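Local structure of probable 2-oxoglutarate-dependent dioxygenase At5g05600 (Arabidopsis thaliana, 6LSV) at residues T43-I48 / W75-V80; G204-V209 / A298-P303; I235-D240 / H261-N266. The protein oxidises the plant hormone jasmonate to 12-hydroxyjasmonate, using iron, 2-oxoglutarate and molecular oxygen, and so acts on a signal of plant defence. All blocks are in the same frame, centred on the assembly; numbering follows the deposited sequence.

Interaction 1. Residues T43-I48 / W75-V80; sequences TNIPII and WGFFQV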
loop_
_atom_site.group_PDB
_atom_site.type_symbol
_atom_site.label_atom_id
_atom_site.label_comp_id
_atom_site.label_asym_id
_atom_site.label_seq_id
_atom_site.Cartn_x
_atom_site.Cartn_y
_atom_site.Cartn_z
ATOM N N THR A 43 3.950 12.974 14.082
ATOM C CA THR A 43 4.130 12.266 15.338
ATOM C C THR A 43 4.985 11.019 15.148
ATOM O O THR A 43 5.001 10.407 14.077
ATOM C CB THR A 43 2.779 11.877 15.936
ATOM O OG1 THR A 43 2.227 10.792 15.182
ATOM C CG2 THR A 43 1.817 13.062 15.896
ATOM N N ASN A 44 5.697 10.644 16.210
ATOM C CA ASN A 44 6.587 9.492 16.175
ATOM C C ASN A 44 5.808 8.191 16.318
ATOM O O ASN A 44 4.854 8.098 17.095
ATOM C CB ASN A 44 7.628 9.579 17.290
ATOM C CG ASN A 44 8.316 10.920 17.345
ATOM O OD1 ASN A 44 9.325 11.147 16.677
ATOM N ND2 ASN A 44 7.782 11.818 18.152
ATOM N N ILE A 45 6.235 7.181 15.572
ATOM C CA ILE A 45 5.676 5.835 15.636
ATOM C C ILE A 45 6.693 4.948 16.344
ATOM O O ILE A 45 7.838 4.848 15.883
ATOM C CB ILE A 45 5.348 5.289 14.238
ATOM C CG1 ILE A 45 4.519 6.303 13.443
ATOM C CG2 ILE A 45 4.625 3.952 14.343
ATOM C CD1 ILE A 45 3.326 6.855 14.196
ATOM N N PRO A 46 6.335 4.302 17.454
ATOM C CA PRO A 46 7.313 3.473 18.170
ATOM C C PRO A 46 7.855 2.366 17.278
ATOM O O PRO A 46 7.111 1.707 16.549
ATOM C CB PRO A 46 6.509 2.911 19.350
ATOM C CG PRO A 46 5.349 3.854 19.511
ATOM C CD PRO A 46 5.024 4.326 18.125
ATOM N N ILE A 47 9.170 2.170 17.339
ATOM C CA ILE A 47 9.865 1.275 16.422
ATOM C C ILE A 47 10.085 -0.077 17.082
ATOM O O ILE A 47 10.214 -0.196 18.306
ATOM C CB ILE A 47 11.205 1.876 15.947
ATOM C CG1 ILE A 47 12.080 2.254 17.143
ATOM C CG2 ILE A 47 10.962 3.077 15.042
ATOM C CD1 ILE A 47 13.511 2.566 16.766
ATOM N N ILE A 48 10.140 -1.109 16.245
ATOM C CA ILE A 48 10.382 -2.479 16.671
ATOM C C ILE A 48 11.746 -2.895 16.143
ATOM O O ILE A 48 11.989 -2.851 14.930
ATOM C CB ILE A 48 9.285 -3.429 16.164
ATOM C CG1 ILE A 48 7.896 -2.834 16.417
ATOM C CG2 ILE A 48 9.429 -4.796 16.807
ATOM C CD1 ILE A 48 7.483 -2.820 17.872
ATOM N N TRP A 75 -4.118 -0.352 16.194
ATOM C CA TRP A 75 -3.691 0.588 15.168
ATOM C C TRP A 75 -3.558 -0.035 13.791
ATOM O O TRP A 75 -3.769 0.658 12.795
ATOM C CB TRP A 75 -2.350 1.224 15.553
ATOM C CG TRP A 75 -2.409 1.909 16.869
ATOM C CD1 TRP A 75 -2.299 1.330 18.101
ATOM C CD2 TRP A 75 -2.616 3.307 17.097
ATOM N NE1 TRP A 75 -2.416 2.284 19.082
ATOM C CE2 TRP A 75 -2.611 3.506 18.493
ATOM C CE3 TRP A 75 -2.800 4.411 16.258
ATOM C CZ2 TRP A 75 -2.781 4.764 19.068
ATOM C CZ3 TRP A 75 -2.966 5.659 16.831
ATOM C CH2 TRP A 75 -2.959 5.824 18.222
ATOM N N GLY A 76 -3.213 -1.316 13.712
ATOM C CA GLY A 76 -3.072 -1.969 12.430
ATOM C C GLY A 76 -1.821 -1.618 11.663
ATOM O O GLY A 76 -1.801 -1.765 10.437
ATOM N N PHE A 77 -0.778 -1.150 12.344
ATOM C CA PHE A 77 0.492 -0.854 11.697
ATOM C C PHE A 77 1.569 -0.730 12.765
ATOM O O PHE A 77 1.279 -0.411 13.921
ATOM C CB PHE A 77 0.418 0.432 10.857
ATOM C CG PHE A 77 0.311 1.694 11.675
ATOM C CD1 PHE A 77 -0.921 2.133 12.141
ATOM C CD2 PHE A 77 1.441 2.445 11.971
ATOM C CE1 PHE A 77 -1.024 3.292 12.890
ATOM C CE2 PHE A 77 1.344 3.607 12.722
ATOM C CZ PHE A 77 0.109 4.028 13.181
ATOM N N PHE A 78 2.810 -0.998 12.363
ATOM C CA PHE A 78 3.965 -0.817 13.230
ATOM C C PHE A 78 5.190 -0.566 12.361
ATOM O O PHE A 78 5.196 -0.850 11.161
ATOM C CB PHE A 78 4.176 -2.019 14.170
ATOM C CG PHE A 78 4.365 -3.336 13.465
ATOM C CD1 PHE A 78 3.305 -3.962 12.826
ATOM C CD2 PHE A 78 5.598 -3.961 13.463
ATOM C CE1 PHE A 78 3.476 -5.175 12.183
ATOM C CE2 PHE A 78 5.774 -5.178 12.825
ATOM C CZ PHE A 78 4.712 -5.782 12.183
ATOM N N GLN A 79 6.229 -0.015 12.981
ATOM C CA GLN A 79 7.435 0.415 12.288
ATOM C C GLN A 79 8.606 -0.447 12.740
ATOM O O GLN A 79 8.829 -0.612 13.943
ATOM C CB GLN A 79 7.711 1.894 12.569
ATOM C CG GLN A 79 8.757 2.530 11.682
ATOM C CD GLN A 79 8.872 4.024 11.914
ATOM O OE1 GLN A 79 9.126 4.789 10.982
ATOM N NE2 GLN A 79 8.678 4.449 13.160
ATOM N N VAL A 80 9.353 -0.991 11.781
ATOM C CA VAL A 80 10.425 -1.938 12.066
ATOM C C VAL A 80 11.761 -1.345 11.637
ATOM O O VAL A 80 11.874 -0.761 10.553
ATOM C CB VAL A 80 10.177 -3.300 11.389
ATOM C CG1 VAL A 80 8.851 -3.868 11.838
ATOM C CG2 VAL A 80 10.198 -3.175 9.872
HETATM O O HOH W 1 8.325 7.544 13.494
#

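Interaction 2. Residues G204-V209 / A298-P303; sequences GACLRV and AFFYNP. With JAA ({(1R,2R)-3-oxo-2-[(2Z)-pent-2-en-1-yl]cyclopentyl}acetic acid), chain D; AKG (2-oxoglutaric acid), chain C.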
loop_
_atom_site.group_PDB
_atom_site.type_symbol
_atom_site.label_atom_id
_atom_site.label_comp_id
_atom_site.label_asym_id
_atom_site.label_seq_id
_atom_site.Cartn_x
_atom_site.Cartn_y
_atom_site.Cartn_z
ATOM N N GLY A 204 1.415 -14.003 -3.565
ATOM C CA GLY A 204 1.476 -12.910 -4.522
ATOM C C GLY A 204 2.274 -11.759 -3.939
ATOM O O GLY A 204 2.214 -11.496 -2.734
ATOM N N ALA A 205 3.026 -11.081 -4.800
ATOM C CA ALA A 205 3.812 -9.922 -4.396
ATOM C C ALA A 205 3.783 -8.921 -5.532
ATOM O O ALA A 205 4.180 -9.248 -6.654
ATOM C CB ALA A 205 5.254 -10.313 -4.061
ATOM N N CYS A 206 3.304 -7.717 -5.255
ATOM C CA CYS A 206 3.311 -6.652 -6.240
ATOM C C CYS A 206 3.848 -5.379 -5.601
ATOM O O CYS A 206 4.030 -5.283 -4.383
ATOM C CB CYS A 206 1.920 -6.437 -6.859
ATOM S SG CYS A 206 0.536 -6.570 -5.718
ATOM N N LEU A 207 4.124 -4.401 -6.455
ATOM C CA LEU A 207 4.775 -3.164 -6.061
ATOM C C LEU A 207 4.037 -2.004 -6.703
ATOM O O LEU A 207 3.756 -2.029 -7.905
ATOM C CB LEU A 207 6.248 -3.166 -6.487
ATOM C CG LEU A 207 7.035 -1.898 -6.162
ATOM C CD1 LEU A 207 7.203 -1.753 -4.657
ATOM C CD2 LEU A 207 8.388 -1.895 -6.870
ATOM N N ARG A 208 3.703 -1.001 -5.897
ATOM C CA ARG A 208 3.147 0.247 -6.397
ATOM C C ARG A 208 3.969 1.389 -5.825
ATOM O O ARG A 208 4.098 1.513 -4.603
ATOM C CB ARG A 208 1.671 0.415 -6.025
ATOM C CG ARG A 208 1.240 1.875 -6.029
ATOM C CD ARG A 208 -0.245 2.063 -6.235
ATOM N NE ARG A 208 -0.628 3.454 -6.006
ATOM C CZ ARG A 208 -1.738 4.015 -6.476
ATOM N NH1 ARG A 208 -2.583 3.302 -7.209
ATOM N NH2 ARG A 208 -2.001 5.288 -6.216
ATOM N N VAL A 209 4.530 2.211 -6.708
ATOM C CA VAL A 209 5.324 3.371 -6.325
ATOM C C VAL A 209 4.497 4.615 -6.607
ATOM O O VAL A 209 3.944 4.760 -7.703
ATOM C CB VAL A 209 6.664 3.413 -7.079
ATOM C CG1 VAL A 209 7.543 4.522 -6.527
ATOM C CG2 VAL A 209 7.364 2.063 -6.983
ATOM N N ALA A 298 5.223 1.150 -2.053
ATOM C CA ALA A 298 4.265 0.273 -1.392
ATOM C C ALA A 298 4.446 -1.139 -1.932
ATOM O O ALA A 298 4.097 -1.421 -3.083
ATOM C CB ALA A 298 2.835 0.765 -1.605
ATOM N N PHE A 299 4.988 -2.019 -1.099
ATOM C CA PHE A 299 5.132 -3.431 -1.424
ATOM C C PHE A 299 3.957 -4.191 -0.824
ATOM O O PHE A 299 3.684 -4.075 0.376
ATOM C CB PHE A 299 6.463 -3.962 -0.890
ATOM C CG PHE A 299 6.647 -5.445 -1.046
ATOM C CD1 PHE A 299 6.290 -6.313 -0.026
ATOM C CD2 PHE A 299 7.201 -5.969 -2.203
ATOM C CE1 PHE A 299 6.464 -7.677 -0.163
ATOM C CE2 PHE A 299 7.377 -7.332 -2.347
ATOM C CZ PHE A 299 7.007 -8.186 -1.325
ATOM N N PHE A 300 3.257 -4.955 -1.659
ATOM C CA PHE A 300 2.070 -5.694 -1.245
ATOM C C PHE A 300 2.400 -7.180 -1.181
ATOM O O PHE A 300 2.839 -7.766 -2.175
ATOM C CB PHE A 300 0.904 -5.446 -2.202
ATOM C CG PHE A 300 0.558 -3.994 -2.382
ATOM C CD1 PHE A 300 0.123 -3.224 -1.313
ATOM C CD2 PHE A 300 0.663 -3.401 -3.628
ATOM C CE1 PHE A 300 -0.201 -1.884 -1.487
ATOM C CE2 PHE A 300 0.339 -2.071 -3.807
ATOM C CZ PHE A 300 -0.093 -1.311 -2.735
ATOM N N TYR A 301 2.186 -7.779 -0.012
ATOM C CA TYR A 301 2.371 -9.211 0.204
ATOM C C TYR A 301 0.987 -9.839 0.323
ATOM O O TYR A 301 0.275 -9.611 1.307
ATOM C CB TYR A 301 3.212 -9.461 1.453
ATOM C CG TYR A 301 3.728 -10.872 1.593
ATOM C CD1 TYR A 301 4.807 -11.318 0.838
ATOM C CD2 TYR A 301 3.147 -11.754 2.493
ATOM C CE1 TYR A 301 5.292 -12.606 0.978
ATOM C CE2 TYR A 301 3.620 -13.043 2.634
ATOM C CZ TYR A 301 4.690 -13.465 1.874
ATOM O OH TYR A 301 5.161 -14.749 2.015
ATOM N N ASN A 302 0.606 -10.630 -0.676
ATOM C CA ASN A 302 -0.787 -11.019 -0.787
ATOM C C ASN A 302 -0.946 -12.533 -0.775
ATOM O O ASN A 302 -0.027 -13.265 -1.154
ATOM C CB ASN A 302 -1.394 -10.456 -2.077
ATOM C CG ASN A 302 -1.358 -8.943 -2.123
ATOM O OD1 ASN A 302 -1.524 -8.277 -1.102
ATOM N ND2 ASN A 302 -1.133 -8.392 -3.309
ATOM N N PRO A 303 -2.099 -13.032 -0.338
ATOM C CA PRO A 303 -2.375 -14.463 -0.487
ATOM C C PRO A 303 -2.563 -14.821 -1.950
ATOM O O PRO A 303 -2.967 -13.988 -2.765
ATOM C CB PRO A 303 -3.672 -14.663 0.307
ATOM C CG PRO A 303 -4.315 -13.322 0.334
ATOM C CD PRO A 303 -3.200 -12.316 0.331
HETATM O O01 JAA D . -2.753 0.372 -7.668
HETATM O O02 JAA D . -3.749 -5.674 -5.952
HETATM O O03 JAA D . -5.526 -5.414 -7.178
HETATM C C04 JAA D . -3.780 -2.708 -6.733
HETATM C C05 JAA D . -3.894 -1.110 -6.455
HETATM C C06 JAA D . -4.065 -2.838 -8.252
HETATM C C07 JAA D . -3.923 -1.570 -8.781
HETATM C C08 JAA D . -3.420 -0.602 -7.556
HETATM C C09 JAA D . -3.015 -0.668 -5.204
HETATM C C10 JAA D . -4.738 -3.457 -5.984
HETATM C C11 JAA D . -3.831 -0.796 -3.916
HETATM C C12 JAA D . -4.667 -4.931 -6.394
HETATM C C13 JAA D . -3.889 0.180 -3.030
HETATM C C14 JAA D . -3.147 1.496 -3.249
HETATM C C15 JAA D . -4.118 2.665 -3.082
HETATM C C1 AKG C . 0.015 3.359 -0.499
HETATM O O1 AKG C . -0.089 2.263 0.106
HETATM O O2 AKG C . -0.080 3.380 -1.757
HETATM C C2 AKG C . 0.229 4.647 0.305
HETATM O O5 AKG C . -0.607 4.980 1.077
HETATM C C3 AKG C . 1.485 5.514 0.142
HETATM C C4 AKG C . 1.880 6.088 1.505
HETATM C C5 AKG C . 2.826 7.280 1.348
HETATM O O3 AKG C . 3.672 7.555 2.239
HETATM O O4 AKG C . 2.753 7.993 0.316
#

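Interaction 3. Residues I235-D240 / H261-N266; sequences ILLPDD and HAFIVN. With AKG (2-oxoglutaric acid), chain C.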
loop_
_atom_site.group_PDB
_atom_site.type_symbol
_atom_site.label_atom_id
_atom_site.label_comp_id
_atom_site.label_asym_id
_atom_site.label_seq_id
_atom_site.Cartn_x
_atom_site.Cartn_y
_atom_site.Cartn_z
ATOM N N ILE A 235 4.319 -3.509 3.026
ATOM C CA ILE A 235 5.579 -2.978 3.527
ATOM C C ILE A 235 5.799 -1.651 2.815
ATOM O O ILE A 235 6.026 -1.615 1.601
ATOM C CB ILE A 235 6.743 -3.957 3.309
ATOM C CG1 ILE A 235 6.499 -5.246 4.097
ATOM C CG2 ILE A 235 8.060 -3.337 3.755
ATOM C CD1 ILE A 235 7.542 -6.310 3.869
ATOM N N LEU A 236 5.705 -0.558 3.566
ATOM C CA LEU A 236 5.700 0.792 3.019
ATOM C C LEU A 236 7.028 1.472 3.313
ATOM O O LEU A 236 7.465 1.520 4.470
ATOM C CB LEU A 236 4.543 1.603 3.612
ATOM C CG LEU A 236 4.335 3.074 3.246
ATOM C CD1 LEU A 236 4.181 3.258 1.745
ATOM C CD2 LEU A 236 3.111 3.618 3.976
ATOM N N LEU A 237 7.672 1.990 2.266
ATOM C CA LEU A 237 8.860 2.826 2.415
ATOM C C LEU A 237 8.448 4.261 2.124
ATOM O O LEU A 237 8.457 4.693 0.964
ATOM C CB LEU A 237 9.988 2.381 1.482
ATOM C CG LEU A 237 11.285 3.185 1.615
ATOM C CD1 LEU A 237 11.680 3.325 3.080
ATOM C CD2 LEU A 237 12.413 2.547 0.815
ATOM N N PRO A 238 8.057 5.031 3.130
ATOM C CA PRO A 238 7.617 6.403 2.879
ATOM C C PRO A 238 8.797 7.313 2.580
ATOM O O PRO A 238 9.950 7.002 2.878
ATOM C CB PRO A 238 6.924 6.802 4.187
ATOM C CG PRO A 238 7.566 5.953 5.227
ATOM C CD PRO A 238 8.000 4.674 4.560
ATOM N N ASP A 239 8.478 8.453 1.975
ATOM C CA ASP A 239 9.502 9.408 1.575
ATOM C C ASP A 239 10.338 9.819 2.781
ATOM O O ASP A 239 9.806 10.303 3.785
ATOM C CB ASP A 239 8.854 10.627 0.920
ATOM C CG ASP A 239 9.863 11.507 0.205
ATOM O OD1 ASP A 239 10.593 12.253 0.893
ATOM O OD2 ASP A 239 9.931 11.445 -1.044
ATOM N N ASP A 240 11.651 9.620 2.677
ATOM C CA ASP A 240 12.563 9.824 3.793
ATOM C C ASP A 240 12.749 11.285 4.171
ATOM O O ASP A 240 13.462 11.552 5.144
ATOM C CB ASP A 240 13.925 9.221 3.459
ATOM C CG ASP A 240 14.721 10.084 2.497
ATOM O OD1 ASP A 240 14.172 10.466 1.440
ATOM O OD2 ASP A 240 15.893 10.390 2.804
ATOM N N HIS A 261 15.445 4.657 7.381
ATOM C CA HIS A 261 15.710 3.283 6.947
ATOM C C HIS A 261 14.891 2.258 7.715
ATOM O O HIS A 261 15.275 1.089 7.813
ATOM C CB HIS A 261 17.198 2.957 7.032
ATOM C CG HIS A 261 18.047 3.877 6.218
ATOM N ND1 HIS A 261 18.851 4.843 6.782
ATOM C CD2 HIS A 261 18.185 4.006 4.878
ATOM C CE1 HIS A 261 19.466 5.512 5.824
ATOM N NE2 HIS A 261 19.079 5.024 4.658
ATOM N N ALA A 262 13.763 2.690 8.257
ATOM C CA ALA A 262 12.738 1.798 8.763
ATOM C C ALA A 262 11.653 1.616 7.706
ATOM O O ALA A 262 11.499 2.428 6.789
ATOM C CB ALA A 262 12.130 2.346 10.057
ATOM N N PHE A 263 10.912 0.521 7.836
ATOM C CA PHE A 263 9.694 0.305 7.073
ATOM C C PHE A 263 8.492 0.497 7.984
ATOM O O PHE A 263 8.595 0.433 9.212
ATOM C CB PHE A 263 9.643 -1.102 6.469
ATOM C CG PHE A 263 10.628 -1.331 5.366
ATOM C CD1 PHE A 263 10.462 -0.723 4.132
ATOM C CD2 PHE A 263 11.705 -2.183 5.553
ATOM C CE1 PHE A 263 11.358 -0.947 3.111
ATOM C CE2 PHE A 263 12.609 -2.411 4.534
ATOM C CZ PHE A 263 12.433 -1.795 3.309
ATOM N N ILE A 264 7.342 0.736 7.370
ATOM C CA ILE A 264 6.062 0.675 8.060
ATOM C C ILE A 264 5.331 -0.551 7.542
ATOM O O ILE A 264 5.188 -0.730 6.324
ATOM C CB ILE A 264 5.237 1.957 7.860
ATOM C CG1 ILE A 264 5.861 3.108 8.654
ATOM C CG2 ILE A 264 3.797 1.733 8.301
ATOM C CD1 ILE A 264 5.429 4.482 8.199
ATOM N N VAL A 265 4.913 -1.415 8.458
ATOM C CA VAL A 265 4.197 -2.638 8.123
ATOM C C VAL A 265 2.715 -2.365 8.313
ATOM O O VAL A 265 2.272 -2.043 9.423
ATOM C CB VAL A 265 4.670 -3.818 8.988
ATOM C CG1 VAL A 265 4.011 -5.113 8.547
ATOM C CG2 VAL A 265 6.184 -3.944 8.927
ATOM N N ASN A 266 1.948 -2.469 7.234
ATOM C CA ASN A 266 0.512 -2.236 7.270
ATOM C C ASN A 266 -0.217 -3.570 7.244
ATOM O O ASN A 266 0.038 -4.404 6.370
ATOM C CB ASN A 266 0.055 -1.380 6.087
ATOM C CG ASN A 266 0.406 0.086 6.251
ATOM O OD1 ASN A 266 0.747 0.538 7.343
ATOM N ND2 ASN A 266 0.311 0.841 5.161
HETATM C C1 AKG C . 0.015 3.359 -0.499
HETATM O O1 AKG C . -0.089 2.263 0.106
HETATM O O2 AKG C . -0.080 3.380 -1.757
HETATM C C2 AKG C . 0.229 4.647 0.305
HETATM O O5 AKG C . -0.607 4.980 1.077
HETATM C C3 AKG C . 1.485 5.514 0.142
HETATM C C4 AKG C . 1.880 6.088 1.505
HETATM C C5 AKG C . 2.826 7.280 1.348
HETATM O O3 AKG C . 3.672 7.555 2.239
HETATM O O4 AKG C . 2.753 7.993 0.316
#

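Interaction 1. Residues T43-I48 / W75-V80
Ile48 and Val80 pair as parallel neighbours at one margin of the main sheet, where a beta-alpha-beta crossover carries the chain from strand 47-49 through helix 63-74 into strand 77-81. The backbone pairing is short. Ile48 N donates to Gln79 O at 2.7 Å, with an N-H...O angle of 146°, and a weaker CA-H...O contact runs from Val80 CA to Ile48 O at 3.4 Å. A further backbone bond between Ile48 and Val81 carries the parallel pairing on.

Ahead of this pairing the side chains do most of the work. With CG anti to the backbone N (chi1 -168°) and the chain extended beyond it, Gln79 lies across Ile45 at about a right angle and brings its amide beside the backbone of 43-48. There a water accepts from both Ile45 N at 3.0 Å and Gln79 NE2 at 3.1 Å, while Gln79 OE1 takes the backbone N-H of His259. Glutamine suits this place because one flat group can donate on one side and accept on the other, and two such partners limit its rotation. Ile47 sets its CG2 branch against the same amide.

Apolar contacts complete the joint. Ile45 CG2 meets Phe77 CE2 at 3.7 Å, and Ile48 CG1 meets Phe78 CD2 at 3.9 Å; each isoleucine crosses its phenylalanine at roughly a right angle.

Ile48 and Phe78 also press on helix 63-74, through Ile68 and through Ala71 and Cys72, and this helix thus packs on the strands it connects. Beyond strand 77-81 the sheet continues antiparallel into strand 263-267, whose Val265 and Asn266 lie against Phe78 and Phe77.

Interaction 2. Residues G204-V209 / A298-P303
Phe300 and Cys206 stand side by side on the pocket face of an antiparallel strand pair, the sulfur at the edge of the ring. Cys206 SG is 5.0 Å from the Phe300 ring centroid and 75° off the ring normal, a sulfur-aromatic contact near the ring plane. Farther along the ring, CE2 touches Arg208 CB at 3.6 Å, and CZ at the tip lies 3.9 Å from JAA C09, the first carbon of the pentenyl chain of jasmonate.

Arg208 runs out extended from CG to NE, reaching past Phe300 to the cyclopentanone. Its NH1 donates to the ketone oxygen JAA O01 at 3.0 Å, with O01 in the guanidinium plane, while JAA C14 lies over one face of that plane. Asn210 takes the NE hydrogen, which should hold the group in its orientation. Ala298, small enough to stand beside the cosubstrate, places CB 3.7 Å from AKG O1.

On the other face Ala205 CB meets Phe299 CZ at 3.9 Å. Six backbone hydrogen bonds link the strands; that from Arg208 N to Ala298 O, at 2.9 Å, is nearly straight. Both strands belong to the major sheet of the double-stranded beta-helix of 2-oxoglutarate-dependent dioxygenases: Arg208, Ala298 and Phe300 face the active site inside it, while Phe299 and Tyr301 face helix 161-186, which backs the sheet.

Interaction 3. Residues I235-D240 / H261-N266
With chi1 at -63°, Ile235 has CG2 anti to the backbone N, and this branch lies over one face of the Phe263 ring. Phe263 CG stands beside its own backbone N (chi1 -70°), and the ring presents that face to the methyl. CG2 lies 3.9 Å from the Phe263 ring centroid and 28° off the normal, a CH-pi contact. The ring edge is occupied as well, by Leu236 O in its plane and by Leu237 CB, 4.0 Å from Phe263 CE1.

Between these side chains the strands are joined antiparallel by a reciprocal pair of bonds. Leu236 N donates to Ile264 O at 2.8 Å, and Ile264 N returns a bond to Leu236 O at 3.0 Å.

On the other face of the sheet, that of Leu236 and Ile264, lies the 2-oxoglutarate pocket. Both methyls of Leu236 touch AKG C4, each at 3.7 Å, and CD2 also lies 4.1 Å from Asn266 ND2. Pro238 sets CB against AKG O3 while its CG rests on Ile264 CD1 at 3.9 Å, so Ile264 backs a residue that lines the pocket. Asn266 also touches Asp229, an iron ligand.

Leucine suits its place because its two methyls pack on a methylene carbon of 2-oxoglutarate, while Pro238 lies beside a carboxylate oxygen; the polar grip is left to groups such as Arg294 and Asn210, both hydrogen-bonded to the cosubstrate.

In the fold
All three contacts belong to one mixed sheet. Interaction 1, its centre about 16 Å from the centre of the chain, lies at the margin and is mostly buried; it pairs parallel strands, with a water bridging the loop before them to a glutamine. Interactions 2 and 3 are antiparallel and nearer the middle, the former almost wholly buried, the latter buried throughout its touching residues. Interactions 1 and 3 meet directly, with Val265 N 2.8 Å from Phe78 O; Ile235 N, 2.8 Å from Phe299 O, likewise joins interaction 3 to interaction 2. Both central contacts reach 2-oxoglutarate: interaction 3 supplies aliphatic packing, whereas interaction 2 adds a charged arginine for jasmonate. Interaction 1 touches neither ligand.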